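Local coordinates for protein endo-1,4-beta-xylanase (Bacteroides thetaiotaomicron VPI-5482, PDB 3KST) that probably hydrolyses O-glycosidic bonds in xylan-type plant polysaccharides, as a calcium-binding member of glycosyl hydrolase family 43, at residues Y202-A207 / K283-S288. Residues are numbered along the deposited sequence; the frame is centred on the assembly and turned at random. Where two conformers were deposited one is given.
Sequences YLIYSA and KDFAIS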
loop_
_atom_site.group_PDB
_atom_site.type_symbol
_atom_site.label_atom_id
_atom_site.label_comp_id
_atom_site.label_asym_id
_atom_site.label_seq_id
_atom_site.Cartn_x
_atom_site.Cartn_y
_atom_site.Cartn_z
ATOM N N TYR A 202 -13.842 -0.406 5.508
ATOM C CA TYR A 202 -12.920 0.613 5.993
ATOM C C TYR A 202 -11.896 0.914 4.928
ATOM O O TYR A 202 -11.171 -0.014 4.500
ATOM C CB TYR A 202 -12.167 0.107 7.236
ATOM C CG TYR A 202 -13.060 -0.138 8.412
ATOM C CD1 TYR A 202 -13.794 -1.322 8.517
ATOM C CD2 TYR A 202 -13.182 0.819 9.441
ATOM C CE1 TYR A 202 -14.618 -1.538 9.600
ATOM C CE2 TYR A 202 -14.010 0.622 10.506
ATOM C CZ TYR A 202 -14.725 -0.573 10.592
ATOM O OH TYR A 202 -15.561 -0.804 11.635
ATOM N N LEU A 203 -11.876 2.172 4.479
ATOM C CA LEU A 203 -10.927 2.649 3.477
ATOM C C LEU A 203 -9.902 3.488 4.228
ATOM O O LEU A 203 -10.224 4.584 4.719
ATOM C CB LEU A 203 -11.639 3.443 2.379
ATOM C CG LEU A 203 -10.869 3.895 1.132
ATOM C CD1 LEU A 203 -11.872 4.396 0.066
ATOM C CD2 LEU A 203 -9.806 4.942 1.379
ATOM N N ILE A 204 -8.674 2.958 4.324
ATOM C CA ILE A 204 -7.564 3.572 5.043
ATOM C C ILE A 204 -6.622 4.218 3.986
ATOM O O ILE A 204 -6.162 3.554 3.017
ATOM C CB ILE A 204 -6.867 2.497 5.940
ATOM C CG1 ILE A 204 -7.908 1.694 6.758
ATOM C CG2 ILE A 204 -5.867 3.178 6.834
ATOM C CD1 ILE A 204 -7.486 0.284 7.105
ATOM N N TYR A 205 -6.361 5.514 4.145
ATOM C CA TYR A 205 -5.644 6.286 3.137
ATOM C C TYR A 205 -4.680 7.290 3.721
ATOM O O TYR A 205 -4.750 7.592 4.933
ATOM C CB TYR A 205 -6.697 7.030 2.255
ATOM C CG TYR A 205 -7.498 8.067 3.025
ATOM C CD1 TYR A 205 -8.697 7.723 3.671
ATOM C CD2 TYR A 205 -7.049 9.397 3.120
ATOM C CE1 TYR A 205 -9.427 8.698 4.413
ATOM C CE2 TYR A 205 -7.770 10.372 3.870
ATOM C CZ TYR A 205 -8.965 10.004 4.489
ATOM O OH TYR A 205 -9.676 10.915 5.241
ATOM N N SER A 206 -3.824 7.821 2.851
ATOM C CA SER A 206 -2.886 8.888 3.215
ATOM C C SER A 206 -3.258 10.216 2.531
ATOM O O SER A 206 -3.800 10.222 1.427
ATOM C CB SER A 206 -1.455 8.495 2.844
ATOM O OG SER A 206 -1.047 7.280 3.452
ATOM N N ALA A 207 -3.001 11.341 3.205
ATOM C CA ALA A 207 -3.221 12.679 2.638
ATOM C C ALA A 207 -1.982 13.559 2.769
ATOM O O ALA A 207 -1.139 13.323 3.662
ATOM C CB ALA A 207 -4.487 13.357 3.245
ATOM N N LYS A 283 3.813 -0.466 13.299
ATOM C CA LYS A 283 3.076 -0.162 14.535
ATOM C C LYS A 283 1.947 -1.177 14.655
ATOM O O LYS A 283 1.744 -1.995 13.752
ATOM C CB LYS A 283 2.577 1.293 14.515
ATOM C CG LYS A 283 3.669 2.312 14.874
ATOM C CD LYS A 283 3.207 3.795 14.757
ATOM C CE LYS A 283 2.361 4.280 15.923
ATOM N NZ LYS A 283 3.089 4.499 17.226
ATOM N N ASP A 284 1.232 -1.149 15.776
ATOM C CA ASP A 284 0.080 -2.005 15.963
ATOM C C ASP A 284 -1.113 -1.415 15.219
ATOM O O ASP A 284 -1.149 -0.219 14.946
ATOM C CB ASP A 284 -0.232 -2.198 17.442
ATOM C CG ASP A 284 0.888 -2.897 18.170
ATOM O OD1 ASP A 284 1.281 -3.994 17.718
ATOM O OD2 ASP A 284 1.366 -2.354 19.168
ATOM N N PHE A 285 -2.046 -2.294 14.866
ATOM C CA PHE A 285 -3.257 -1.947 14.132
ATOM C C PHE A 285 -4.446 -2.716 14.674
ATOM O O PHE A 285 -4.344 -3.910 14.915
ATOM C CB PHE A 285 -3.108 -2.342 12.664
ATOM C CG PHE A 285 -4.266 -1.930 11.816
ATOM C CD1 PHE A 285 -4.409 -0.611 11.443
ATOM C CD2 PHE A 285 -5.231 -2.852 11.423
ATOM C CE1 PHE A 285 -5.492 -0.211 10.648
ATOM C CE2 PHE A 285 -6.303 -2.480 10.634
ATOM C CZ PHE A 285 -6.450 -1.139 10.265
ATOM N N ALA A 286 -5.587 -2.053 14.799
ATOM C CA ALA A 286 -6.801 -2.769 15.213
ATOM C C ALA A 286 -8.064 -2.012 14.884
ATOM O O ALA A 286 -8.040 -0.800 14.740
ATOM C CB ALA A 286 -6.763 -3.116 16.701
ATOM N N ILE A 287 -9.145 -2.783 14.724
ATOM C CA ILE A 287 -10.502 -2.257 14.524
ATOM C C ILE A 287 -11.281 -2.805 15.721
ATOM O O ILE A 287 -11.408 -4.006 15.870
ATOM C CB ILE A 287 -11.107 -2.732 13.212
ATOM C CG1 ILE A 287 -10.160 -2.420 12.054
ATOM C CG2 ILE A 287 -12.488 -2.074 12.989
ATOM C CD1 ILE A 287 -10.671 -2.899 10.715
ATOM N N SER A 288 -11.757 -1.909 16.580
ATOM C CA SER A 288 -12.490 -2.274 17.805
ATOM C C SER A 288 -13.868 -2.874 17.527
ATOM O O SER A 288 -14.334 -2.881 16.380
ATOM C CB SER A 288 -12.671 -1.049 18.713
ATOM O OG SER A 288 -13.588 -0.107 18.164
#
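In the five-bladed beta-propeller of family 43 glycoside hydrolases, the contact of Tyr202 and Ile204 with Ile287 and Phe285 joins two sheets face to face, a worked example of how propeller blades cohere through apolar side chains. Strand 200-207 belongs to a four-stranded antiparallel sheet and strand 279-287 to another sheet; their backbones stay well apart, CA of Tyr202 lying 9.3 Å from CA of Ile287. Both branches of Ile287 work on the tyrosine. Its CD1 lies above the Tyr202 ring, displaced from the centre, in a CH-pi contact 4.3 Å from the centroid. The other branch, CG2, reaches the phenol end, 3.6 Å from both CZ and OH of Tyr202. This double contact follows from the torsion of Ile287, which puts CG1 beside the backbone N (chi1 -53°) while CG2 lies anti to it. The hydroxyl also makes a weak hydrogen bond to the carbonyl of Gly291, and the Tyr202 side chain touches Val293 on strand 293-305, so Tyr202 meets strand 279-287, strand 293-305 and the connection between them. With alanine in place of Tyr202, CD1 and CG2 of Ile287 would probably face a gap, and the Gly291 carbonyl would probably lose its weak hydroxyl partner. The neighbouring pair, Ile204 and Phe285, lies in the buried interior, with the side chain of Ile204 about 10 Å from the bound calcium ion. Val217 and Tyr219 touch Ile204 from within its own sheet, while Val293 and Ile295 pack on Phe285. Ile204 and Phe285 approach from opposite directions, and the phenyl group, its CG anti to the backbone N (chi1 -176°), extends toward the isoleucine. There CD1 of Ile204 meets the ring obliquely, 3.6 Å from CZ and 4.1 Å from CE1 of Phe285.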